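PDB 4DJT: GTP-binding nuclear protein GSP1 from Encephalitozoon cuniculi, which binds guanine nucleotides as a small GTPase of the Ran family and is probably required for protein import into the nucleus and for RNA export. Local coordinates for residues G23-T26 with Y27-V31; E153-A156 with K157-H160; A159-F162 with G163-F166; P165-H168 with L169-F173. One frame throughout, in Å; residues are numbered along the deposited sequence.

Contact 1: G23-T26 with Y27-V31; sequences GKTT and YINRV. With MG (magnesium ion), chain D; GDP (guanosine-5'-diphosphate), chain C.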
loop_
_atom_site.group_PDB
_atom_site.type_symbol
_atom_site.label_atom_id
_atom_site.label_comp_id
_atom_site.label_asym_id
_atom_site.label_seq_id
_atom_site.Cartn_x
_atom_site.Cartn_y
_atom_site.Cartn_z
ATOM N N GLY A 23 -2.159 -5.472 8.032
ATOM C CA GLY A 23 -2.975 -4.253 8.117
ATOM C C GLY A 23 -3.247 -3.532 6.781
ATOM O O GLY A 23 -3.622 -2.388 6.790
ATOM N N LYS A 24 -3.022 -4.200 5.640
ATOM C CA LYS A 24 -3.273 -3.584 4.325
ATOM C C LYS A 24 -4.703 -3.040 4.211
ATOM O O LYS A 24 -4.909 -1.874 3.829
ATOM C CB LYS A 24 -3.013 -4.597 3.215
ATOM C CG LYS A 24 -1.581 -5.123 3.208
ATOM C CD LYS A 24 -1.338 -6.099 2.077
ATOM C CE LYS A 24 -2.267 -7.314 2.108
ATOM N NZ LYS A 24 -2.000 -8.215 3.260
ATOM N N THR A 25 -5.682 -3.884 4.520
ATOM C CA THR A 25 -7.078 -3.502 4.387
ATOM C C THR A 25 -7.467 -2.433 5.388
ATOM O O THR A 25 -8.147 -1.448 5.027
ATOM C CB THR A 25 -7.972 -4.765 4.497
ATOM O OG1 THR A 25 -7.596 -5.676 3.450
ATOM C CG2 THR A 25 -9.428 -4.403 4.354
ATOM N N THR A 26 -6.977 -2.550 6.619
ATOM C CA THR A 26 -7.230 -1.509 7.638
ATOM C C THR A 26 -6.739 -0.130 7.176
ATOM O O THR A 26 -7.423 0.903 7.387
ATOM C CB THR A 26 -6.650 -1.894 9.023
ATOM O OG1 THR A 26 -7.181 -3.184 9.412
ATOM C CG2 THR A 26 -7.044 -0.843 10.090
ATOM N N TYR A 27 -5.584 -0.127 6.515
ATOM C CA TYR A 27 -4.994 1.083 5.984
ATOM C C TYR A 27 -5.880 1.738 4.941
ATOM O O TYR A 27 -6.249 2.900 5.095
ATOM C CB TYR A 27 -3.658 0.780 5.365
ATOM C CG TYR A 27 -2.930 1.986 4.768
ATOM C CD1 TYR A 27 -2.363 2.965 5.592
ATOM C CD2 TYR A 27 -2.737 2.097 3.413
ATOM C CE1 TYR A 27 -1.668 4.032 5.062
ATOM C CE2 TYR A 27 -2.040 3.166 2.870
ATOM C CZ TYR A 27 -1.516 4.138 3.703
ATOM O OH TYR A 27 -0.804 5.202 3.137
ATOM N N ILE A 28 -6.258 0.984 3.895
ATOM C CA ILE A 28 -6.856 1.590 2.703
ATOM C C ILE A 28 -8.387 1.617 2.694
ATOM O O ILE A 28 -8.965 2.418 1.989
ATOM C CB ILE A 28 -6.383 0.887 1.434
ATOM C CG1 ILE A 28 -6.576 1.781 0.184
ATOM C CG2 ILE A 28 -7.039 -0.490 1.342
ATOM C CD1 ILE A 28 -5.729 3.051 0.162
ATOM N N ASN A 29 -9.037 0.717 3.448
ATOM C CA ASN A 29 -10.464 0.478 3.280
ATOM C C ASN A 29 -11.262 1.584 4.041
ATOM O O ASN A 29 -11.958 1.315 5.044
ATOM C CB ASN A 29 -10.811 -0.909 3.767
ATOM C CG ASN A 29 -12.265 -1.279 3.544
ATOM O OD1 ASN A 29 -12.959 -0.701 2.699
ATOM N ND2 ASN A 29 -12.732 -2.229 4.308
ATOM N N ARG A 30 -11.039 2.811 3.569
ATOM C CA ARG A 30 -11.652 4.014 4.096
ATOM C C ARG A 30 -12.451 4.659 2.985
ATOM O O ARG A 30 -12.321 4.308 1.822
ATOM C CB ARG A 30 -10.566 4.959 4.655
ATOM C CG ARG A 30 -9.758 4.319 5.773
ATOM C CD ARG A 30 -8.533 5.163 6.170
ATOM N NE ARG A 30 -8.438 5.159 7.609
ATOM C CZ ARG A 30 -7.697 4.333 8.333
ATOM N NH1 ARG A 30 -7.740 4.414 9.662
ATOM N NH2 ARG A 30 -6.857 3.491 7.755
ATOM N N VAL A 31 -13.297 5.602 3.336
ATOM C CA VAL A 31 -14.189 6.163 2.345
ATOM C C VAL A 31 -13.427 6.780 1.178
ATOM O O VAL A 31 -13.736 6.483 0.022
ATOM C CB VAL A 31 -15.169 7.175 2.979
ATOM C CG1 VAL A 31 -15.889 7.966 1.903
ATOM C CG2 VAL A 31 -16.135 6.448 3.916
HETATM MG MG MG D . -6.822 -7.603 3.604
HETATM P PB GDP C . -4.446 -7.494 5.948
HETATM O O1B GDP C . -5.436 -6.798 4.999
HETATM O O2B GDP C . -2.990 -7.117 5.731
HETATM O O3B GDP C . -4.730 -8.989 6.072
HETATM O O3A GDP C . -4.753 -7.001 7.457
HETATM P PA GDP C . -6.096 -6.396 8.064
HETATM O O1A GDP C . -6.293 -4.939 7.692
HETATM O O2A GDP C . -7.200 -7.369 7.791
HETATM O "O5'" GDP C . -5.825 -6.361 9.624
HETATM C "C5'" GDP C . -5.416 -7.579 10.276
HETATM C "C4'" GDP C . -5.650 -7.402 11.765
HETATM O "O4'" GDP C . -4.737 -6.446 12.263
HETATM C "C3'" GDP C . -7.018 -6.857 12.078
HETATM O "O3'" GDP C . -7.443 -7.417 13.304
HETATM C "C2'" GDP C . -6.832 -5.386 12.287
HETATM O "O2'" GDP C . -7.758 -4.783 13.212
HETATM C "C1'" GDP C . -5.419 -5.361 12.824
HETATM N N9 GDP C . -4.735 -4.132 12.448
HETATM C C8 GDP C . -4.522 -3.617 11.216
HETATM N N7 GDP C . -3.855 -2.439 11.321
HETATM C C5 GDP C . -3.580 -2.240 12.608
HETATM C C6 GDP C . -2.894 -1.211 13.409
HETATM O O6 GDP C . -2.350 -0.199 12.877
HETATM N N1 GDP C . -2.855 -1.391 14.746
HETATM C C2 GDP C . -3.428 -2.469 15.352
HETATM N N2 GDP C . -3.364 -2.598 16.679
HETATM N N3 GDP C . -4.074 -3.439 14.677
HETATM C C4 GDP C . -4.170 -3.356 13.338
HETATM O O HOH W 1 -5.647 -7.137 1.927
HETATM O O HOH W 2 -8.294 -8.214 2.346
HETATM O O HOH W 3 -5.871 -9.539 3.611
HETATM O O HOH W 4 -7.985 -8.033 5.304
#
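T25 and N29 sit one helical turn apart with their side chains side by side, CG2 of T25 lying 3.8 Å from CB of N29. The T25 methyl turns that way because CG2 is anti to the backbone N while OG1 stays beside that N (chi1 -59°), which sends the hydroxyl to the magnesium ion at 2.1 Å; D67 also bonds OG1. O1B of GDP and four waters complete the six ligands of the metal. T26 repeats the torsion, and its OG1 donates to O1A of GDP at 2.6 Å beside its own backbone amide. K24 bends at chi3 and chi4 and curls back over the beta-phosphate, so that NZ reaches O2B at 2.9 Å; E72 gives it a salt bridge and G18 a carbonyl. These residues belong to the P-loop, whose amides from G23 to T26 wrap the two phosphates. Behind them the helix closes with N29 N on T25 O (2.8 Å), after which N29 centres an inverse gamma turn. R30 folds back, and Y27 O takes its NH2 at 2.8 Å from within the guanidinium plane. On the protein side of helix 24-28, Y27 stacks on F162 and meets F91 edge-to-face, while I28 packs against F166 of helix 164-174 and V65 of strand 60-68.

Contact 2: E153-A156 with K157-H160; sequences EISA and KTAH. With GDP (guanosine-5'-diphosphate), chain C.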
loop_
_atom_site.group_PDB
_atom_site.type_symbol
_atom_site.label_atom_id
_atom_site.label_comp_id
_atom_site.label_asym_id
_atom_site.label_seq_id
_atom_site.Cartn_x
_atom_site.Cartn_y
_atom_site.Cartn_z
ATOM N N GLU A 153 6.881 4.684 9.519
ATOM C CA GLU A 153 6.200 4.024 10.658
ATOM C C GLU A 153 4.776 4.560 10.698
ATOM O O GLU A 153 4.564 5.777 10.669
ATOM C CB GLU A 153 6.970 4.301 11.957
ATOM C CG GLU A 153 8.416 3.822 11.843
ATOM C CD GLU A 153 9.238 3.913 13.130
ATOM O OE1 GLU A 153 8.871 4.715 14.041
ATOM O OE2 GLU A 153 10.257 3.169 13.211
ATOM N N ILE A 154 3.793 3.667 10.644
ATOM C CA ILE A 154 2.368 4.093 10.607
ATOM C C ILE A 154 1.514 3.263 11.582
ATOM O O ILE A 154 1.896 2.169 12.009
ATOM C CB ILE A 154 1.723 3.939 9.192
ATOM C CG1 ILE A 154 1.602 2.483 8.794
ATOM C CG2 ILE A 154 2.548 4.639 8.086
ATOM C CD1 ILE A 154 0.801 2.242 7.495
ATOM N N SER A 155 0.318 3.761 11.836
ATOM C CA SER A 155 -0.760 2.938 12.402
ATOM C C SER A 155 -1.975 2.996 11.470
ATOM O O SER A 155 -2.629 4.003 11.332
ATOM C CB SER A 155 -1.142 3.385 13.823
ATOM O OG SER A 155 -2.345 2.710 14.227
ATOM N N ALA A 156 -2.233 1.901 10.780
ATOM C CA ALA A 156 -3.393 1.844 9.913
ATOM C C ALA A 156 -4.672 2.018 10.713
ATOM O O ALA A 156 -5.655 2.500 10.189
ATOM C CB ALA A 156 -3.413 0.530 9.159
ATOM N N LYS A 157 -4.670 1.595 11.976
ATOM C CA LYS A 157 -5.868 1.748 12.840
ATOM C C LYS A 157 -6.289 3.221 12.976
ATOM O O LYS A 157 -7.445 3.583 12.700
ATOM C CB LYS A 157 -5.632 1.151 14.223
ATOM C CG LYS A 157 -6.753 1.449 15.231
ATOM C CD LYS A 157 -6.525 0.754 16.572
ATOM C CE LYS A 157 -5.456 1.448 17.418
ATOM N NZ LYS A 157 -6.031 2.386 18.433
ATOM N N THR A 158 -5.341 4.073 13.366
ATOM C CA THR A 158 -5.644 5.464 13.696
ATOM C C THR A 158 -5.397 6.426 12.532
ATOM O O THR A 158 -5.574 7.628 12.676
ATOM C CB THR A 158 -4.798 5.927 14.877
ATOM O OG1 THR A 158 -3.432 6.005 14.481
ATOM C CG2 THR A 158 -4.943 4.943 16.065
ATOM N N ALA A 159 -4.966 5.894 11.398
ATOM C CA ALA A 159 -4.616 6.705 10.245
ATOM C C ALA A 159 -3.374 7.606 10.468
ATOM O O ALA A 159 -3.114 8.508 9.673
ATOM C CB ALA A 159 -5.824 7.535 9.809
ATOM N N HIS A 160 -2.589 7.329 11.519
ATOM C CA HIS A 160 -1.347 8.071 11.775
ATOM C C HIS A 160 -0.462 7.927 10.569
ATOM O O HIS A 160 -0.136 6.822 10.178
ATOM C CB HIS A 160 -0.624 7.533 13.023
ATOM C CG HIS A 160 0.739 8.186 13.309
ATOM N ND1 HIS A 160 0.864 9.469 13.730
ATOM C CD2 HIS A 160 2.044 7.658 13.268
ATOM C CE1 HIS A 160 2.173 9.757 13.939
ATOM N NE2 HIS A 160 2.896 8.648 13.671
HETATM P PB GDP C . -4.446 -7.494 5.948
HETATM O O1B GDP C . -5.436 -6.798 4.999
HETATM O O2B GDP C . -2.990 -7.117 5.731
HETATM O O3B GDP C . -4.730 -8.989 6.072
HETATM O O3A GDP C . -4.753 -7.001 7.457
HETATM P PA GDP C . -6.096 -6.396 8.064
HETATM O O1A GDP C . -6.293 -4.939 7.692
HETATM O O2A GDP C . -7.200 -7.369 7.791
HETATM O "O5'" GDP C . -5.825 -6.361 9.624
HETATM C "C5'" GDP C . -5.416 -7.579 10.276
HETATM C "C4'" GDP C . -5.650 -7.402 11.765
HETATM O "O4'" GDP C . -4.737 -6.446 12.263
HETATM C "C3'" GDP C . -7.018 -6.857 12.078
HETATM O "O3'" GDP C . -7.443 -7.417 13.304
HETATM C "C2'" GDP C . -6.832 -5.386 12.287
HETATM O "O2'" GDP C . -7.758 -4.783 13.212
HETATM C "C1'" GDP C . -5.419 -5.361 12.824
HETATM N N9 GDP C . -4.735 -4.132 12.448
HETATM C C8 GDP C . -4.522 -3.617 11.216
HETATM N N7 GDP C . -3.855 -2.439 11.321
HETATM C C5 GDP C . -3.580 -2.240 12.608
HETATM C C6 GDP C . -2.894 -1.211 13.409
HETATM O O6 GDP C . -2.350 -0.199 12.877
HETATM N N1 GDP C . -2.855 -1.391 14.746
HETATM C C2 GDP C . -3.428 -2.469 15.352
HETATM N N2 GDP C . -3.364 -2.598 16.679
HETATM N N3 GDP C . -4.074 -3.439 14.677
HETATM C C4 GDP C . -4.170 -3.356 13.338
HETATM O O HOH W 5 -1.992 5.166 8.566
#
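With chi1 of S155 at 170°, OG trans to N, and OG1 of T158 between backbone N and carbonyl carbon (chi1 68°), the two hydroxyls are brought to face each other across the loop, 3.5 Å apart. OG of S155 also receives the T158 amide in a weak but straight bond of 3.4 Å, N-H...O angle 163°. Its strongest partner lies outside the two segments, in D128, and O6 of the guanine is 3.2 Å from the same OG. The base oxygen is gripped more plainly by the backbone: K157 N donates to GDP O6 at 3.1 Å. CB of K157 approaches the base at C6, and CB of A156 lies 3.7 Å from GDP N7. This S155-A156-K157 run is the SAK guanine-recognition motif of Ras-like GTPases, placed where strand 150-154 gives way to the loop before helix 164-174. D128, which bonds both S155 and the base, belongs to the companion NKxD motif, and N125 of that motif holds the A156 amide. Further round the loop the chain doubles back beside S155. A water bridges the two arms, donating to S155 O at 3.1 Å and to H160 O at 3.0 Å. The H160 ring has its edge toward S155 N, while I154 CB rests 3.6 Å from H160 O. R30 NH1, just past the P-loop helix, bonds the A156 carbonyl.

Contact 3: A159-F162 with G163-F166; sequences AHNF and GLPF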
loop_
_atom_site.group_PDB
_atom_site.type_symbol
_atom_site.label_atom_id
_atom_site.label_comp_id
_atom_site.label_asym_id
_atom_site.label_seq_id
_atom_site.Cartn_x
_atom_site.Cartn_y
_atom_site.Cartn_z
ATOM N N ALA A 159 -4.966 5.894 11.398
ATOM C CA ALA A 159 -4.616 6.705 10.245
ATOM C C ALA A 159 -3.374 7.606 10.468
ATOM O O ALA A 159 -3.114 8.508 9.673
ATOM C CB ALA A 159 -5.824 7.535 9.809
ATOM N N HIS A 160 -2.589 7.329 11.519
ATOM C CA HIS A 160 -1.347 8.071 11.775
ATOM C C HIS A 160 -0.462 7.927 10.569
ATOM O O HIS A 160 -0.136 6.822 10.178
ATOM C CB HIS A 160 -0.624 7.533 13.023
ATOM C CG HIS A 160 0.739 8.186 13.309
ATOM N ND1 HIS A 160 0.864 9.469 13.730
ATOM C CD2 HIS A 160 2.044 7.658 13.268
ATOM C CE1 HIS A 160 2.173 9.757 13.939
ATOM N NE2 HIS A 160 2.896 8.648 13.671
ATOM N N ASN A 161 -0.097 9.061 9.977
ATOM C CA ASN A 161 0.787 9.135 8.817
ATOM C C ASN A 161 0.208 8.572 7.507
ATOM O O ASN A 161 0.975 8.231 6.608
ATOM C CB ASN A 161 2.162 8.465 9.104
ATOM C CG ASN A 161 3.076 9.338 9.934
ATOM O OD1 ASN A 161 2.741 10.471 10.250
ATOM N ND2 ASN A 161 4.241 8.786 10.328
ATOM N N PHE A 162 -1.128 8.534 7.387
ATOM C CA PHE A 162 -1.786 7.914 6.253
ATOM C C PHE A 162 -1.261 8.462 4.944
ATOM O O PHE A 162 -1.046 7.719 3.991
ATOM C CB PHE A 162 -3.301 8.151 6.259
ATOM C CG PHE A 162 -3.991 7.613 5.028
ATOM C CD1 PHE A 162 -4.382 6.288 4.959
ATOM C CD2 PHE A 162 -4.185 8.412 3.901
ATOM C CE1 PHE A 162 -4.965 5.769 3.828
ATOM C CE2 PHE A 162 -4.768 7.911 2.756
ATOM C CZ PHE A 162 -5.194 6.573 2.721
ATOM N N GLY A 163 -1.129 9.792 4.887
ATOM C CA GLY A 163 -0.735 10.445 3.667
ATOM C C GLY A 163 0.688 10.290 3.222
ATOM O O GLY A 163 0.982 10.558 2.024
ATOM N N LEU A 164 1.600 9.900 4.130
ATOM C CA LEU A 164 3.026 9.996 3.803
ATOM C C LEU A 164 3.446 9.107 2.608
ATOM O O LEU A 164 4.191 9.574 1.752
ATOM C CB LEU A 164 3.929 9.737 5.043
ATOM C CG LEU A 164 3.734 10.729 6.200
ATOM C CD1 LEU A 164 4.731 10.395 7.314
ATOM C CD2 LEU A 164 3.933 12.175 5.732
ATOM N N PRO A 165 2.976 7.821 2.553
ATOM C CA PRO A 165 3.380 7.021 1.400
ATOM C C PRO A 165 2.915 7.639 0.089
ATOM O O PRO A 165 3.646 7.624 -0.890
ATOM C CB PRO A 165 2.710 5.669 1.653
ATOM C CG PRO A 165 2.623 5.625 3.175
ATOM C CD PRO A 165 2.194 7.026 3.501
ATOM N N PHE A 166 1.693 8.172 0.084
ATOM C CA PHE A 166 1.136 8.776 -1.141
ATOM C C PHE A 166 1.862 10.060 -1.490
ATOM O O PHE A 166 2.130 10.354 -2.669
ATOM C CB PHE A 166 -0.370 9.010 -0.992
ATOM C CG PHE A 166 -1.154 7.753 -0.885
ATOM C CD1 PHE A 166 -1.284 6.919 -1.970
ATOM C CD2 PHE A 166 -1.695 7.345 0.329
ATOM C CE1 PHE A 166 -1.937 5.713 -1.865
ATOM C CE2 PHE A 166 -2.354 6.162 0.428
ATOM C CZ PHE A 166 -2.497 5.335 -0.659
#
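The aromatic pair F162 and F166 makes the apolar part of this contact, CZ of F162 lying 3.7 Å from CE2 of F166. Their rings are inclined at 36° with centroids 5.4 Å apart, an arrangement that is neither a stack nor edge-to-face. A chi1 of 175° at F162 carries its ring along the helix start to meet F166. A methyl-on-amide contact is closer: L164 CD1 lies 3.3 Å from N161 CG, with OD1 and ND2 of that amide both at 3.5 Å. Two overlapping beta turns lead the chain from the guanine-binding loop into helix 164-174, the C-terminal helix of the Ras-like domain: type II from A159 to F162, then type I from N161 to L164. Among the polar bonds, each turn is closed through the backbone. F162 N bonds A159 O in the first; in the second L164 N reaches N161 O at 3.1 Å, the donor standing well above the carbonyl plane. The N161 amide takes its main partner outside the turns, ND2 bonding E153 O on strand 150-154. F162 O accepts the Y27 hydroxyl, joining the turn to helix 24-28.

Contact 4: P165-H168 with L169-F173; sequences PFLH and LARIF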
loop_
_atom_site.group_PDB
_atom_site.type_symbol
_atom_site.label_atom_id
_atom_site.label_comp_id
_atom_site.label_asym_id
_atom_site.label_seq_id
_atom_site.Cartn_x
_atom_site.Cartn_y
_atom_site.Cartn_z
ATOM N N PRO A 165 2.976 7.821 2.553
ATOM C CA PRO A 165 3.380 7.021 1.400
ATOM C C PRO A 165 2.915 7.639 0.089
ATOM O O PRO A 165 3.646 7.624 -0.890
ATOM C CB PRO A 165 2.710 5.669 1.653
ATOM C CG PRO A 165 2.623 5.625 3.175
ATOM C CD PRO A 165 2.194 7.026 3.501
ATOM N N PHE A 166 1.693 8.172 0.084
ATOM C CA PHE A 166 1.136 8.776 -1.141
ATOM C C PHE A 166 1.862 10.060 -1.490
ATOM O O PHE A 166 2.130 10.354 -2.669
ATOM C CB PHE A 166 -0.370 9.010 -0.992
ATOM C CG PHE A 166 -1.154 7.753 -0.885
ATOM C CD1 PHE A 166 -1.284 6.919 -1.970
ATOM C CD2 PHE A 166 -1.695 7.345 0.329
ATOM C CE1 PHE A 166 -1.937 5.713 -1.865
ATOM C CE2 PHE A 166 -2.354 6.162 0.428
ATOM C CZ PHE A 166 -2.497 5.335 -0.659
ATOM N N LEU A 167 2.190 10.849 -0.493
ATOM C CA LEU A 167 2.972 12.066 -0.724
ATOM C C LEU A 167 4.297 11.740 -1.396
ATOM O O LEU A 167 4.677 12.371 -2.385
ATOM C CB LEU A 167 3.194 12.820 0.581
ATOM C CG LEU A 167 3.915 14.178 0.508
ATOM C CD1 LEU A 167 3.193 15.145 -0.420
ATOM C CD2 LEU A 167 4.085 14.772 1.915
ATOM N N HIS A 168 5.019 10.754 -0.861
ATOM C CA HIS A 168 6.276 10.307 -1.493
ATOM C C HIS A 168 6.103 9.851 -2.929
ATOM O O HIS A 168 6.856 10.242 -3.818
ATOM C CB HIS A 168 6.926 9.183 -0.701
ATOM C CG HIS A 168 8.293 8.807 -1.218
ATOM N ND1 HIS A 168 9.341 9.617 -1.099
ATOM C CD2 HIS A 168 8.729 7.708 -1.956
ATOM C CE1 HIS A 168 10.418 9.047 -1.675
ATOM N NE2 HIS A 168 10.042 7.893 -2.205
ATOM N N LEU A 169 5.093 9.028 -3.157
ATOM C CA LEU A 169 4.813 8.483 -4.486
ATOM C C LEU A 169 4.491 9.600 -5.487
ATOM O O LEU A 169 5.026 9.605 -6.594
ATOM C CB LEU A 169 3.672 7.438 -4.405
ATOM C CG LEU A 169 3.972 6.090 -3.714
ATOM C CD1 LEU A 169 2.702 5.270 -3.481
ATOM C CD2 LEU A 169 4.990 5.284 -4.534
ATOM N N ALA A 170 3.681 10.570 -5.085
ATOM C CA ALA A 170 3.369 11.747 -5.930
ATOM C C ALA A 170 4.612 12.538 -6.303
ATOM O O ALA A 170 4.786 12.971 -7.493
ATOM C CB ALA A 170 2.355 12.663 -5.238
ATOM N N ARG A 171 5.527 12.690 -5.343
ATOM C CA ARG A 171 6.808 13.334 -5.615
ATOM C C ARG A 171 7.664 12.608 -6.644
ATOM O O ARG A 171 8.169 13.243 -7.589
ATOM C CB ARG A 171 7.585 13.550 -4.307
ATOM C CG ARG A 171 6.904 14.546 -3.423
ATOM C CD ARG A 171 7.398 14.569 -1.982
ATOM N NE ARG A 171 6.869 15.744 -1.299
ATOM C CZ ARG A 171 7.059 16.035 -0.010
ATOM N NH1 ARG A 171 7.768 15.224 0.792
ATOM N NH2 ARG A 171 6.524 17.145 0.482
ATOM N N ILE A 172 7.783 11.289 -6.507
ATOM C CA ILE A 172 8.496 10.460 -7.473
ATOM C C ILE A 172 7.890 10.590 -8.875
ATOM O O ILE A 172 8.601 10.835 -9.889
ATOM C CB ILE A 172 8.497 8.955 -7.053
ATOM C CG1 ILE A 172 9.324 8.716 -5.752
ATOM C CG2 ILE A 172 9.033 8.099 -8.200
ATOM C CD1 ILE A 172 10.827 9.043 -5.813
ATOM N N PHE A 173 6.573 10.411 -8.943
ATOM C CA PHE A 173 5.900 10.374 -10.218
ATOM C C PHE A 173 5.939 11.716 -10.931
ATOM O O PHE A 173 6.130 11.745 -12.171
ATOM C CB PHE A 173 4.467 9.922 -10.032
ATOM C CG PHE A 173 4.321 8.503 -9.512
ATOM C CD1 PHE A 173 5.246 7.509 -9.850
ATOM C CD2 PHE A 173 3.235 8.161 -8.745
ATOM C CE1 PHE A 173 5.089 6.208 -9.399
ATOM C CE2 PHE A 173 3.051 6.871 -8.318
ATOM C CZ PHE A 173 3.992 5.894 -8.614
HETATM O O HOH W 6 8.855 12.257 0.211
#
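The guanidinium of R171 lies flat against L167: CG of the leucine stands 3.7 Å above the plane of the group, over its centre, and CD2 comes as close to NH2. L167 has chi1 at -176°, with CG trans to N, which swings the isobutyl group along the helix toward the residue one turn on, while R171 runs extended from CG to NE and brings its planar end across it. H168 and I172, the next pair round the helix, meet differently. CG1 of I172 meets the imidazole in an off-centre CH-pi contact, 4.1 Å from its centroid and 30° off the normal. In the plane of the imidazole, a water sits 3.0 Å from ND1. The same water accepts from R171 NH1 at 3.2 Å, in the guanidinium plane, so it joins the edges of the two flat groups. Beneath the side chains the main chain runs in regular i to i+4 bonds, from L169 N on P165 O to I172 N on H168 O. The inward face of helix 164-174 is apolar: F166 and A170 pack on strand 60-68, P165 and L169 on strand 120-125. R171 NE is hydrogen-bonded to L179 O, beyond the helix. Held by that carbonyl and by the water, the guanidinium keeps its N-H groups for polar partners, and the leucine lies over its face, so charge and apolar packing coexist on the outer side of the helix.

Contact 1 is the most buried of the four and the most polar, its groups turned to phosphate and magnesium. Contact 2 also touches GDP but reads the base, and half of its residues are exposed. The arginine after helix 24-28 joins the two. Contact 3 shares A159 and H160 with contact 2 and P165 and F166 with contact 4, carrying the chain from the strand 150-154 end to helix 164-174; its aromatic packing meets contact 1 through Y27. Contact 4, about 18 Å between centres from both contacts 1 and 2, is a local i to i+4 contact within helix 164-174, whose inner face lies on the sheet; its outer face is partly exposed and it holds no ligand.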